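Local atomic coordinates of 3-hydroxyisobutyryl-CoA hydrolase (Mycobacterium thermoresistibile, PDB entry 4HDT), a protein that probably hydrolyses 3-hydroxyisobutyryl-CoA to 3-hydroxyisobutyrate and free coenzyme A, and belongs to the crotonase-like family. Residues Phe90-Asp93 against Glu94-Asn98. Residues are numbered along the deposited sequence; the frame is centred on the assembly and turned at random.
Sequences FWFD and EYRLN
Trp91 and Tyr95 sit one turn apart on helix 85-103 of this crotonase-like fold and point the same way, the indole and phenol planes tilted 26° to each other and offset, with little overlap. The turn is alpha-helical, with i to i+4 bonds from Glu94 N to Phe90 O (2.7 Å), Tyr95 N to Trp91 O, Arg96 N to Phe92 O and Leu97 N to Asp93 O. Followed outward, Tyr95 keeps close to Trp91 all the way. Its CB and CG pass Trp91 O, which lies over one ring face. Chi1 of -60° sets CG beside the backbone N, and the ring slides over Trp91 CB, a CH-pi contact of 4.2 Å from CB to the Tyr95 ring centroid. CZ lies 3.9 Å from Trp91 CB, and OH ends above the indole near its rim, 3.6 Å from Trp91 CD1. That buried hydroxyl is hydrogen-bonded to Asp150 and to Ser296 of helix 285-299, tying the helices together. The extended Glu94 side chain carries its carboxylate to the Phe90 ring, planes 54° apart; OE1 also lies in the indole plane at its edge near Trp91 CD1, the carboxylate nearly coplanar with the indole. On another side, Arg96 CD packs 3.4 Å from Phe92 CE1, while Arg96 NH1 hydrogen-bonds the backbone oxygens of Thr347 and Glu349. Asp93 OD2 hydrogen-bonds NE2 of zinc ligand His35, consistent with a second-shell position at that metal site, while OD1 forms a salt bridge with Arg89. One water joins Asp93 to Arg96, donating to Asp93 OD1 and accepting from Arg96 NE, 2.8 Å from each.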
# COMPACT_ATOMS: atom_id res chain seq x y z
N PHE A 90 1.51 -13.03 10.03
CA PHE A 90 2.02 -12.37 8.82
C PHE A 90 1.94 -10.85 8.99
O PHE A 90 2.92 -10.14 8.77
CB PHE A 90 1.26 -12.84 7.55
CG PHE A 90 1.58 -12.04 6.32
CD1 PHE A 90 2.78 -12.20 5.66
CD2 PHE A 90 0.69 -11.09 5.87
CE1 PHE A 90 3.09 -11.48 4.52
CE2 PHE A 90 0.98 -10.33 4.75
CZ PHE A 90 2.22 -10.51 4.08
N TRP A 91 0.77 -10.37 9.36
CA TRP A 91 0.57 -8.92 9.50
C TRP A 91 1.45 -8.37 10.62
O TRP A 91 1.97 -7.26 10.50
CB TRP A 91 -0.89 -8.61 9.76
CG TRP A 91 -1.79 -8.80 8.61
CD1 TRP A 91 -1.49 -8.56 7.32
CD2 TRP A 91 -3.14 -9.22 8.64
NE1 TRP A 91 -2.57 -8.82 6.52
CE2 TRP A 91 -3.61 -9.23 7.31
CE3 TRP A 91 -4.01 -9.59 9.65
CZ2 TRP A 91 -4.94 -9.59 6.97
CZ3 TRP A 91 -5.34 -9.94 9.33
CH2 TRP A 91 -5.78 -9.96 8.01
N PHE A 92 1.58 -9.10 11.71
CA PHE A 92 2.45 -8.67 12.81
C PHE A 92 3.88 -8.41 12.30
O PHE A 92 4.45 -7.35 12.51
CB PHE A 92 2.41 -9.73 13.93
CG PHE A 92 2.96 -9.28 15.24
CD1 PHE A 92 4.28 -9.45 15.55
CD2 PHE A 92 2.12 -8.75 16.20
CE1 PHE A 92 4.80 -9.05 16.78
CE2 PHE A 92 2.61 -8.34 17.42
CZ PHE A 92 3.95 -8.48 17.71
N ASP A 93 4.46 -9.37 11.60
CA ASP A 93 5.80 -9.26 11.05
C ASP A 93 5.87 -8.23 9.90
O ASP A 93 6.83 -7.48 9.79
CB ASP A 93 6.29 -10.63 10.57
CG ASP A 93 6.62 -11.58 11.72
OD1 ASP A 93 6.94 -11.12 12.87
OD2 ASP A 93 6.58 -12.83 11.49
N GLU A 94 4.83 -8.20 9.07
CA GLU A 94 4.83 -7.28 7.94
C GLU A 94 4.77 -5.83 8.40
O GLU A 94 5.52 -5.00 7.90
CB GLU A 94 3.66 -7.56 7.00
CG GLU A 94 3.66 -6.70 5.74
CD GLU A 94 2.43 -6.94 4.90
OE1 GLU A 94 1.36 -7.12 5.50
OE2 GLU A 94 2.52 -6.93 3.65
N TYR A 95 3.91 -5.55 9.35
CA TYR A 95 3.74 -4.17 9.81
C TYR A 95 4.97 -3.72 10.58
O TYR A 95 5.39 -2.57 10.49
CB TYR A 95 2.47 -3.92 10.61
CG TYR A 95 1.14 -4.22 9.89
CD1 TYR A 95 1.09 -4.63 8.56
CD2 TYR A 95 -0.04 -4.13 10.56
CE1 TYR A 95 -0.11 -4.95 7.94
CE2 TYR A 95 -1.25 -4.44 9.95
CZ TYR A 95 -1.29 -4.88 8.66
OH TYR A 95 -2.52 -5.22 8.15
N ARG A 96 5.60 -4.61 11.33
CA ARG A 96 6.88 -4.28 11.92
C ARG A 96 7.97 -3.95 10.87
O ARG A 96 8.76 -3.02 11.05
CB ARG A 96 7.32 -5.41 12.87
CG ARG A 96 6.55 -5.38 14.20
CD ARG A 96 6.59 -6.72 14.98
NE ARG A 96 7.93 -7.18 15.24
CZ ARG A 96 8.65 -6.89 16.34
NH1 ARG A 96 8.15 -6.10 17.29
NH2 ARG A 96 9.88 -7.38 16.50
N LEU A 97 7.98 -4.69 9.77
CA LEU A 97 8.88 -4.41 8.68
C LEU A 97 8.56 -3.04 8.06
O LEU A 97 9.48 -2.25 7.79
CB LEU A 97 8.79 -5.51 7.60
CG LEU A 97 9.46 -5.22 6.22
CD1 LEU A 97 10.95 -5.03 6.36
CD2 LEU A 97 9.13 -6.31 5.20
N ASN A 98 7.27 -2.79 7.82
CA ASN A 98 6.85 -1.47 7.24
C ASN A 98 7.38 -0.30 8.09
O ASN A 98 7.96 0.67 7.58
CB ASN A 98 5.31 -1.36 7.10
CG ASN A 98 4.67 -2.48 6.27
OD1 ASN A 98 3.58 -2.97 6.63
ND2 ASN A 98 5.28 -2.84 5.16
O HOH W 1 8.84 -9.07 13.33